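Local coordinates for protein Ara h 8 allergen isoform (Arachis hypogaea, PDB 6V8M) that is a peanut allergen of the plant PR-10 (Bet v 1) family that binds the hydrophobic probe 8-anilino-1-naphthalene sulfonate and may act in abscisic acid signalling and plant defence, at residues T11-T23 with G141-N153. Numbering follows the deposited sequence.
Sequences TSPVPPAKLFKAT and GIFKAIEGYVLSN. With 2AN (8-anilino-1-naphthalene sulfonate), chain C; 2AN (8-anilino-1-naphthalene sulfonate), chain D; 2AN (8-anilino-1-naphthalene sulfonate), chain E.
Phe143 meets both Leu19 and Thr23, and its side chain can be followed outward from the backbone. CB already lies against the 8-anilino-1-naphthalene sulfonate of chain C, 3.6 Å from its C6. With CG anti to the backbone N (chi1 -170°), the ring is carried out between the ligand and helix 16-23. CG and CD1 keep to the ligand, whose C6 sits over one face near the rim. CD2 is shared between ligand C6 and Thr23 CG2, and CE2 meets the same methyl, which covers the opposite face in a CH-pi contact with CG2 4.1 Å from the ring centroid. Farthest out, CZ meets Leu19 CD2 at 3.8 Å, with CE1 a little farther from it. The Thr23 hydroxyl is turned back to its own helix, donating to Leu19 O from above the carbonyl plane, which leaves CG2 for the ring and for Ile146 CG2.

One turn along, Glu147 reaches out extended, and Ser12 OG donates to the anti lone pair of OE2 at 2.6 Å. That same OG accepts from Val14 N in an ST turn, while a water joins Glu147 OE2 to Thr11 O. Another turn along the helix from Ile146, Val150 CG2 is pressed tightly by Ala22 CB (3.5 Å), and Val14 sets CG1 against Val150 CG1 and CG2 against Leu151 CD2. Here the C-terminal half of the long helix 129-152 crosses helix 16-23 at 121°, the helix-on-helix packing of the Bet v 1 fold, with Phe143 lining its ligand pocket.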
ATOM      1  N   THR A  11      -8.709 -10.871  -7.103  1.00 42.58           N
ATOM      2  CA  THR A  11     -10.064 -10.346  -7.385  1.00 41.57           C
ATOM      3  C   THR A  11     -10.703  -9.920  -6.074  1.00 40.48           C
ATOM      4  O   THR A  11     -10.229 -10.332  -4.985  1.00 39.44           O
ATOM      5  CB  THR A  11     -10.933 -11.369  -8.124  1.00 44.99           C
ATOM      6  OG1 THR A  11     -11.202 -12.439  -7.220  1.00 43.29           O
ATOM      7  CG2 THR A  11     -10.269 -11.932  -9.362  1.00 46.42           C
ATOM      8  N   SER A  12     -11.773  -9.149  -6.213  1.00 37.89           N
ATOM      9  CA  SER A  12     -12.625  -8.665  -5.112  1.00 37.04           C
ATOM     10  C   SER A  12     -14.062  -8.671  -5.604  1.00 37.81           C
ATOM     11  O   SER A  12     -14.304  -8.413  -6.782  1.00 36.72           O
ATOM     12  CB  SER A  12     -12.212  -7.268  -4.663  1.00 36.14           C
ATOM     13  OG  SER A  12     -13.166  -6.746  -3.754  1.00 35.85           O
ATOM     14  N   PRO A  13     -15.054  -8.936  -4.735  1.00 38.45           N
ATOM     15  CA  PRO A  13     -16.448  -8.764  -5.118  1.00 39.68           C
ATOM     16  C   PRO A  13     -16.878  -7.298  -5.151  1.00 39.73           C
ATOM     17  O   PRO A  13     -17.953  -7.041  -5.644  1.00 39.78           O
ATOM     18  CB  PRO A  13     -17.192  -9.570  -4.047  1.00 41.66           C
ATOM     19  CG  PRO A  13     -16.311  -9.404  -2.851  1.00 42.35           C
ATOM     20  CD  PRO A  13     -14.905  -9.536  -3.396  1.00 41.87           C
ATOM     21  N   VAL A  14     -16.044  -6.380  -4.639  1.00 36.35           N
ATOM     22  CA  VAL A  14     -16.366  -4.936  -4.684  1.00 35.56           C
ATOM     23  C   VAL A  14     -16.002  -4.395  -6.066  1.00 34.63           C
ATOM     24  O   VAL A  14     -14.876  -4.607  -6.520  1.00 33.53           O
ATOM     25  CB  VAL A  14     -15.630  -4.163  -3.585  1.00 34.46           C
ATOM     26  CG1 VAL A  14     -16.046  -2.709  -3.609  1.00 35.30           C
ATOM     27  CG2 VAL A  14     -15.808  -4.800  -2.218  1.00 34.97           C
ATOM     28  N   PRO A  15     -16.936  -3.689  -6.752  1.00 36.09           N
ATOM     29  CA  PRO A  15     -16.661  -3.078  -8.057  1.00 35.27           C
ATOM     30  C   PRO A  15     -15.622  -1.967  -7.934  1.00 34.28           C
ATOM     31  O   PRO A  15     -15.420  -1.407  -6.859  1.00 34.89           O
ATOM     32  CB  PRO A  15     -18.022  -2.526  -8.507  1.00 37.27           C
ATOM     33  CG  PRO A  15     -18.787  -2.327  -7.224  1.00 37.29           C
ATOM     34  CD  PRO A  15     -18.319  -3.434  -6.312  1.00 36.93           C
ATOM     35  N   PRO A  16     -14.870  -1.676  -9.007  1.00 34.95           N
ATOM     36  CA  PRO A  16     -13.646  -0.898  -8.882  1.00 35.29           C
ATOM     37  C   PRO A  16     -13.823   0.569  -8.471  1.00 35.56           C
ATOM     38  O   PRO A  16     -12.990   1.007  -7.697  1.00 34.56           O
ATOM     39  CB  PRO A  16     -12.984  -1.041 -10.264  1.00 36.69           C
ATOM     40  CG  PRO A  16     -14.134  -1.349 -11.200  1.00 36.22           C
ATOM     41  CD  PRO A  16     -15.042  -2.226 -10.369  1.00 35.92           C
ATOM     42  N   ALA A  17     -14.860   1.279  -8.903  1.00 35.99           N
ATOM     43  CA  ALA A  17     -14.991   2.708  -8.528  1.00 35.76           C
ATOM     44  C   ALA A  17     -15.122   2.771  -6.998  1.00 36.46           C
ATOM     45  O   ALA A  17     -14.427   3.573  -6.332  1.00 37.21           O
ATOM     46  CB  ALA A  17     -16.156   3.362  -9.214  1.00 37.88           C
ATOM     47  N   LYS A  18     -15.960   1.900  -6.441  1.00 37.30           N
ATOM     48  CA  LYS A  18     -16.201   1.833  -4.981  1.00 37.88           C
ATOM     49  C   LYS A  18     -14.922   1.395  -4.258  1.00 34.53           C
ATOM     50  O   LYS A  18     -14.566   2.007  -3.215  1.00 33.25           O
ATOM     51  CB  LYS A  18     -17.365   0.874  -4.743  1.00 44.51           C
ATOM     52  CG  LYS A  18     -17.929   0.833  -3.338  1.00 52.07           C
ATOM     53  CD  LYS A  18     -19.355   0.287  -3.320  1.00 58.98           C
ATOM     54  CE  LYS A  18     -20.112   0.619  -2.050  1.00 66.57           C
ATOM     55  NZ  LYS A  18     -21.517   1.005  -2.329  1.00 71.94           N
ATOM     56  N   LEU A  19     -14.259   0.355  -4.762  1.00 33.50           N
ATOM     57  CA  LEU A  19     -13.038  -0.194  -4.121  1.00 33.68           C
ATOM     58  C   LEU A  19     -11.890   0.825  -4.203  1.00 32.53           C
ATOM     59  O   LEU A  19     -11.208   1.015  -3.200  1.00 32.80           O
ATOM     60  CB  LEU A  19     -12.668  -1.515  -4.796  1.00 35.36           C
ATOM     61  CG  LEU A  19     -11.543  -2.308  -4.121  1.00 34.55           C
ATOM     62  CD1 LEU A  19     -11.867  -2.548  -2.644  1.00 33.93           C
ATOM     63  CD2 LEU A  19     -11.346  -3.629  -4.878  1.00 34.86           C
ATOM     64  N   PHE A  20     -11.744   1.542  -5.315  1.00 32.78           N
ATOM     65  CA  PHE A  20     -10.697   2.585  -5.486  1.00 32.79           C
ATOM     66  C   PHE A  20     -10.948   3.749  -4.534  1.00 31.44           C
ATOM     67  O   PHE A  20      -9.996   4.294  -3.919  1.00 32.77           O
ATOM     68  CB  PHE A  20     -10.634   3.047  -6.930  1.00 32.45           C
ATOM     69  CG  PHE A  20      -9.466   3.942  -7.230  1.00 32.66           C
ATOM     70  CD1 PHE A  20      -8.203   3.405  -7.422  1.00 33.41           C
ATOM     71  CD2 PHE A  20      -9.612   5.313  -7.204  1.00 33.71           C
ATOM     72  CE1 PHE A  20      -7.119   4.232  -7.667  1.00 36.19           C
ATOM     73  CE2 PHE A  20      -8.523   6.137  -7.457  1.00 35.33           C
ATOM     74  CZ  PHE A  20      -7.290   5.595  -7.699  1.00 35.02           C
ATOM     75  N   LYS A  21     -12.208   4.157  -4.420  1.00 33.52           N
ATOM     76  CA  LYS A  21     -12.572   5.288  -3.535  1.00 34.47           C
ATOM     77  C   LYS A  21     -12.145   4.953  -2.099  1.00 33.76           C
ATOM     78  O   LYS A  21     -11.577   5.816  -1.422  1.00 33.30           O
ATOM     79  CB  LYS A  21     -14.074   5.573  -3.608  1.00 38.01           C
ATOM     80  CG  LYS A  21     -14.505   6.773  -2.772  1.00 42.88           C
ATOM     81  CD  LYS A  21     -15.883   7.280  -3.101  1.00 48.41           C
ATOM     82  CE  LYS A  21     -16.268   8.468  -2.248  1.00 53.90           C
ATOM     83  NZ  LYS A  21     -17.049   8.048  -1.060  1.00 57.49           N
ATOM     84  N   ALA A  22     -12.440   3.740  -1.629  1.00 30.99           N
ATOM     85  CA  ALA A  22     -12.143   3.340  -0.231  1.00 31.68           C
ATOM     86  C   ALA A  22     -10.635   3.143  -0.037  1.00 30.89           C
ATOM     87  O   ALA A  22     -10.105   3.609   0.974  1.00 34.48           O
ATOM     88  CB  ALA A  22     -12.924   2.109   0.097  1.00 31.51           C
ATOM     89  N   THR A  23      -9.966   2.416  -0.930  1.00 31.62           N
ATOM     90  CA  THR A  23      -8.553   2.021  -0.725  1.00 31.00           C
ATOM     91  C   THR A  23      -7.602   3.184  -1.031  1.00 32.60           C
ATOM     92  O   THR A  23      -6.532   3.255  -0.399  1.00 34.10           O
ATOM     93  CB  THR A  23      -8.168   0.787  -1.536  1.00 30.97           C
ATOM     94  OG1 THR A  23      -8.403   1.005  -2.930  1.00 30.30           O
ATOM     95  CG2 THR A  23      -8.941  -0.435  -1.102  1.00 32.61           C
ATOM     96  N   GLY A 141      -3.274  -7.055   4.299  1.00 34.51           N
ATOM     97  CA  GLY A 141      -4.073  -6.768   5.502  1.00 35.71           C
ATOM     98  C   GLY A 141      -4.800  -5.447   5.390  1.00 34.90           C
ATOM     99  O   GLY A 141      -6.014  -5.388   5.654  1.00 33.99           O
ATOM    100  N   ILE A 142      -4.092  -4.390   4.992  1.00 33.22           N
ATOM    101  CA  ILE A 142      -4.728  -3.057   4.835  1.00 32.55           C
ATOM    102  C   ILE A 142      -5.801  -3.180   3.760  1.00 32.82           C
ATOM    103  O   ILE A 142      -6.941  -2.724   3.988  1.00 32.61           O
ATOM    104  CB  ILE A 142      -3.694  -1.971   4.510  1.00 33.87           C
ATOM    105  CG1 ILE A 142      -2.832  -1.686   5.741  1.00 35.60           C
ATOM    106  CG2 ILE A 142      -4.367  -0.730   3.940  1.00 35.18           C
ATOM    107  CD1 ILE A 142      -1.570  -0.935   5.428  1.00 36.36           C
ATOM    108  N   PHE A 143      -5.446  -3.737   2.602  1.00 31.49           N
ATOM    109  CA  PHE A 143      -6.387  -3.741   1.460  1.00 33.38           C
ATOM    110  C   PHE A 143      -7.662  -4.512   1.830  1.00 30.96           C
ATOM    111  O   PHE A 143      -8.811  -4.057   1.570  1.00 33.45           O
ATOM    112  CB  PHE A 143      -5.693  -4.347   0.244  1.00 34.50           C
ATOM    113  CG  PHE A 143      -6.494  -4.180  -1.018  1.00 35.19           C
ATOM    114  CD1 PHE A 143      -7.441  -5.109  -1.374  1.00 38.64           C
ATOM    115  CD2 PHE A 143      -6.271  -3.093  -1.847  1.00 35.79           C
ATOM    116  CE1 PHE A 143      -8.165  -4.937  -2.544  1.00 39.88           C
ATOM    117  CE2 PHE A 143      -6.972  -2.942  -3.030  1.00 37.10           C
ATOM    118  CZ  PHE A 143      -7.921  -3.866  -3.367  1.00 38.35           C
ATOM    119  N   LYS A 144      -7.475  -5.682   2.441  1.00 31.98           N
ATOM    120  CA  LYS A 144      -8.595  -6.592   2.778  1.00 33.68           C
ATOM    121  C   LYS A 144      -9.400  -6.049   3.962  1.00 32.31           C
ATOM    122  O   LYS A 144     -10.611  -6.328   4.040  1.00 32.76           O
ATOM    123  CB  LYS A 144      -8.089  -8.015   2.969  1.00 35.53           C
ATOM    124  CG  LYS A 144      -7.562  -8.565   1.654  1.00 38.11           C
ATOM    125  CD  LYS A 144      -6.938  -9.896   1.701  1.00 41.84           C
ATOM    126  CE  LYS A 144      -6.485 -10.325   0.315  1.00 44.94           C
ATOM    127  NZ  LYS A 144      -7.627 -10.798  -0.489  1.00 44.62           N
ATOM    128  N   ALA A 145      -8.776  -5.322   4.882  1.00 31.77           N
ATOM    129  CA  ALA A 145      -9.554  -4.666   5.956  1.00 33.55           C
ATOM    130  C   ALA A 145     -10.468  -3.592   5.354  1.00 34.10           C
ATOM    131  O   ALA A 145     -11.660  -3.493   5.731  1.00 32.99           O
ATOM    132  CB  ALA A 145      -8.609  -4.138   7.014  1.00 33.77           C
ATOM    133  N   ILE A 146      -9.964  -2.818   4.392  1.00 32.17           N
ATOM    134  CA  ILE A 146     -10.795  -1.787   3.722  1.00 34.07           C
ATOM    135  C   ILE A 146     -11.877  -2.481   2.893  1.00 32.57           C
ATOM    136  O   ILE A 146     -13.041  -2.033   2.939  1.00 32.85           O
ATOM    137  CB  ILE A 146      -9.902  -0.845   2.902  1.00 32.53           C
ATOM    138  CG1 ILE A 146      -8.980  -0.039   3.835  1.00 33.65           C
ATOM    139  CG2 ILE A 146     -10.803   0.053   2.076  1.00 32.82           C
ATOM    140  CD1 ILE A 146      -7.899   0.770   3.155  1.00 34.47           C
ATOM    141  N   GLU A 147     -11.508  -3.543   2.176  1.00 32.41           N
ATOM    142  CA  GLU A 147     -12.492  -4.289   1.358  1.00 34.85           C
ATOM    143  C   GLU A 147     -13.630  -4.795   2.266  1.00 35.64           C
ATOM    144  O   GLU A 147     -14.808  -4.661   1.912  1.00 35.87           O
ATOM    145  CB  GLU A 147     -11.785  -5.415   0.620  1.00 35.94           C
ATOM    146  CG  GLU A 147     -12.730  -6.306  -0.152  1.00 40.43           C
ATOM    147  CD  GLU A 147     -12.091  -7.630  -0.499  1.00 43.78           C
ATOM    148  OE1 GLU A 147     -11.631  -8.321   0.443  1.00 43.44           O
ATOM    149  OE2 GLU A 147     -12.020  -7.937  -1.692  1.00 44.01           O
ATOM    150  N   GLY A 148     -13.305  -5.342   3.431  1.00 36.05           N
ATOM    151  CA  GLY A 148     -14.316  -5.867   4.367  1.00 38.98           C
ATOM    152  C   GLY A 148     -15.224  -4.767   4.879  1.00 38.51           C
ATOM    153  O   GLY A 148     -16.438  -4.978   4.990  1.00 39.99           O
ATOM    154  N   TYR A 149     -14.666  -3.606   5.160  1.00 37.89           N
ATOM    155  CA  TYR A 149     -15.432  -2.434   5.625  1.00 39.24           C
ATOM    156  C   TYR A 149     -16.458  -2.024   4.564  1.00 38.56           C
ATOM    157  O   TYR A 149     -17.624  -1.756   4.907  1.00 40.77           O
ATOM    158  CB  TYR A 149     -14.467  -1.321   5.997  1.00 40.99           C
ATOM    159  CG  TYR A 149     -15.140  -0.013   6.256  1.00 45.37           C
ATOM    160  CD1 TYR A 149     -15.690   0.274   7.485  1.00 50.66           C
ATOM    161  CD2 TYR A 149     -15.197   0.942   5.255  1.00 47.51           C
ATOM    162  CE1 TYR A 149     -16.288   1.502   7.722  1.00 54.64           C
ATOM    163  CE2 TYR A 149     -15.799   2.166   5.471  1.00 51.59           C
ATOM    164  CZ  TYR A 149     -16.334   2.448   6.713  1.00 54.35           C
ATOM    165  OH  TYR A 149     -16.942   3.653   6.922  1.00 62.93           O
ATOM    166  N   VAL A 150     -16.049  -1.971   3.304  1.00 35.70           N
ATOM    167  CA  VAL A 150     -16.949  -1.597   2.176  1.00 35.45           C
ATOM    168  C   VAL A 150     -18.093  -2.615   2.072  1.00 39.19           C
ATOM    169  O   VAL A 150     -19.236  -2.214   1.802  1.00 40.29           O
ATOM    170  CB  VAL A 150     -16.158  -1.527   0.870  1.00 35.04           C
ATOM    171  CG1 VAL A 150     -17.091  -1.391  -0.330  1.00 37.80           C
ATOM    172  CG2 VAL A 150     -15.171  -0.373   0.942  1.00 35.33           C
ATOM    173  N   LEU A 151     -17.785  -3.902   2.215  1.00 38.39           N
ATOM    174  CA  LEU A 151     -18.806  -4.979   2.118  1.00 40.66           C
ATOM    175  C   LEU A 151     -19.782  -4.860   3.292  1.00 42.53           C
ATOM    176  O   LEU A 151     -20.934  -5.225   3.121  1.00 45.95           O
ATOM    177  CB  LEU A 151     -18.108  -6.339   2.106  1.00 41.20           C
ATOM    178  CG  LEU A 151     -17.343  -6.669   0.825  1.00 41.22           C
ATOM    179  CD1 LEU A 151     -16.394  -7.836   1.066  1.00 41.87           C
ATOM    180  CD2 LEU A 151     -18.290  -6.977  -0.329  1.00 42.65           C
ATOM    181  N   SER A 152     -19.331  -4.387   4.450  1.00 43.64           N
ATOM    182  CA  SER A 152     -20.142  -4.296   5.694  1.00 47.00           C
ATOM    183  C   SER A 152     -21.016  -3.046   5.697  1.00 51.80           C
ATOM    184  O   SER A 152     -21.907  -2.989   6.542  1.00 53.46           O
ATOM    185  CB  SER A 152     -19.261  -4.350   6.890  1.00 47.66           C
ATOM    186  OG  SER A 152     -18.714  -5.654   7.000  1.00 52.39           O
ATOM    187  N   ASN A 153     -20.796  -2.143   4.737  1.00 57.80           N
ATOM    188  CA  ASN A 153     -21.538  -0.866   4.549  1.00 67.05           C
ATOM    189  C   ASN A 153     -22.502  -0.988   3.351  1.00 72.18           C
ATOM    190  O   ASN A 153     -23.056   0.012   2.875  1.00 80.13           O
ATOM    191  CB  ASN A 153     -20.572   0.312   4.368  1.00 69.17           C
ATOM    192  CG  ASN A 153     -21.212   1.652   4.665  1.00 72.55           C
ATOM    193  OD1 ASN A 153     -21.913   2.217   3.820  1.00 72.25           O
ATOM    194  ND2 ASN A 153     -20.973   2.162   5.866  1.00 70.06           N
ATOM    195  OXT ASN A 153     -22.792  -2.073   2.805  1.00 75.82           O
TER
HETATM  196  C1  2AN C 201      -0.160  -6.636  -3.087  1.00 36.48           C
HETATM  197  C2  2AN C 201       0.408  -5.398  -2.971  1.00 36.26           C
HETATM  198  C3  2AN C 201      -0.359  -4.260  -2.687  1.00 35.78           C
HETATM  199  C4  2AN C 201      -1.699  -4.383  -2.541  1.00 35.07           C
HETATM  200  C5  2AN C 201      -2.338  -5.641  -2.650  1.00 38.33           C
HETATM  201  C6  2AN C 201      -3.738  -5.721  -2.487  1.00 38.17           C
HETATM  202  C7  2AN C 201      -4.397  -6.882  -2.588  1.00 43.22           C
HETATM  203  C8  2AN C 201      -3.694  -8.062  -2.856  1.00 40.83           C
HETATM  204  N   2AN C 201       0.661  -7.757  -3.407  1.00 36.53           N
HETATM  205  S   2AN C 201      -1.657  -9.648  -3.325  1.00 40.90           S
HETATM  206  C9  2AN C 201      -2.336  -8.049  -3.026  1.00 37.22           C
HETATM  207  C10 2AN C 201      -1.579  -6.821  -2.931  1.00 36.17           C
HETATM  208  C11 2AN C 201       1.997  -8.011  -3.053  1.00 37.17           C
HETATM  209  C12 2AN C 201       2.570  -7.403  -1.943  1.00 36.31           C
HETATM  210  C13 2AN C 201       3.891  -7.653  -1.620  1.00 35.19           C
HETATM  211  C14 2AN C 201       4.651  -8.518  -2.373  1.00 35.93           C
HETATM  212  C15 2AN C 201       4.085  -9.139  -3.464  1.00 36.33           C
HETATM  213  C16 2AN C 201       2.768  -8.886  -3.810  1.00 34.98           C
HETATM  214  O1  2AN C 201      -0.640  -9.897  -2.364  1.00 40.68           O
HETATM  215  O2  2AN C 201      -1.000  -9.607  -4.686  1.00 37.58           O
HETATM  216  O3  2AN C 201      -2.765 -10.552  -3.339  1.00 43.76           O
HETATM  217  C1  2AN D 202      -0.604  -4.255   9.922  1.00 48.08           C
HETATM  218  C2  2AN D 202      -0.974  -3.891   8.667  1.00 46.27           C
HETATM  219  C3  2AN D 202      -0.317  -2.860   7.989  1.00 43.07           C
HETATM  220  C4  2AN D 202       0.677  -2.174   8.596  1.00 42.61           C
HETATM  221  C5  2AN D 202       1.100  -2.509   9.900  1.00 41.75           C
HETATM  222  C6  2AN D 202       2.168  -1.803  10.489  1.00 38.20           C
HETATM  223  C7  2AN D 202       2.606  -2.125  11.720  1.00 42.88           C
HETATM  224  C8  2AN D 202       2.026  -3.189  12.435  1.00 46.34           C
HETATM  225  N   2AN D 202      -1.312  -5.262  10.574  1.00 54.36           N
HETATM  226  S   2AN D 202       0.367  -5.243  12.918  1.00 48.33           S
HETATM  227  C9  2AN D 202       0.961  -3.884  11.932  1.00 42.66           C
HETATM  228  C10 2AN D 202       0.469  -3.581  10.607  1.00 41.97           C
HETATM  229  C11 2AN D 202      -1.836  -6.443  10.035  1.00 58.14           C
HETATM  230  C12 2AN D 202      -1.284  -7.051   8.913  1.00 52.79           C
HETATM  231  C13 2AN D 202      -1.827  -8.232   8.428  1.00 51.10           C
HETATM  232  C14 2AN D 202      -2.905  -8.809   9.059  1.00 53.23           C
HETATM  233  C15 2AN D 202      -3.452  -8.213  10.175  1.00 59.20           C
HETATM  234  C16 2AN D 202      -2.930  -7.027  10.664  1.00 60.22           C
HETATM  235  O1  2AN D 202       0.490  -6.409  12.091  1.00 48.01           O
HETATM  236  O2  2AN D 202       1.066  -5.254  14.157  1.00 52.85           O
HETATM  237  O3  2AN D 202      -1.132  -4.975  13.220  1.00 46.09           O
HETATM  238  C1  2AN E 203       4.882  -0.561   6.457  1.00 43.22           C
HETATM  239  C2  2AN E 203       6.098  -1.159   6.635  1.00 41.00           C
HETATM  240  C3  2AN E 203       6.571  -2.128   5.748  1.00 40.43           C
HETATM  241  C4  2AN E 203       5.765  -2.567   4.755  1.00 44.68           C
HETATM  242  C5  2AN E 203       4.496  -1.989   4.524  1.00 41.33           C
HETATM  243  C6  2AN E 203       3.702  -2.444   3.449  1.00 39.41           C
HETATM  244  C7  2AN E 203       2.496  -1.928   3.206  1.00 39.76           C
HETATM  245  C8  2AN E 203       2.006  -0.871   3.981  1.00 43.15           C
HETATM  246  N   2AN E 203       4.385   0.338   7.412  1.00 44.42           N
HETATM  247  S   2AN E 203       2.031   1.043   5.795  1.00 44.78           S
HETATM  248  C9  2AN E 203       2.704  -0.420   5.065  1.00 38.82           C
HETATM  249  C10 2AN E 203       4.007  -0.955   5.377  1.00 39.91           C
HETATM  250  C11 2AN E 203       4.873   0.586   8.713  1.00 39.37           C
HETATM  251  C12 2AN E 203       4.618   1.851   9.230  1.00 37.88           C
HETATM  252  C13 2AN E 203       5.114   2.203  10.475  1.00 37.26           C
HETATM  253  C14 2AN E 203       5.842   1.303  11.217  1.00 37.14           C
HETATM  254  C15 2AN E 203       6.094   0.045  10.716  1.00 39.64           C
HETATM  255  C16 2AN E 203       5.614  -0.318   9.468  1.00 41.78           C
HETATM  256  O1  2AN E 203       3.117   1.974   5.879  1.00 43.92           O
HETATM  257  O2  2AN E 203       0.917   1.471   5.001  1.00 46.93           O
HETATM  258  O3  2AN E 203       1.561   0.734   7.228  1.00 41.37           O
HETATM  259  O   HOH W   1     -10.018  -9.378  -2.343  1.00 50.94           O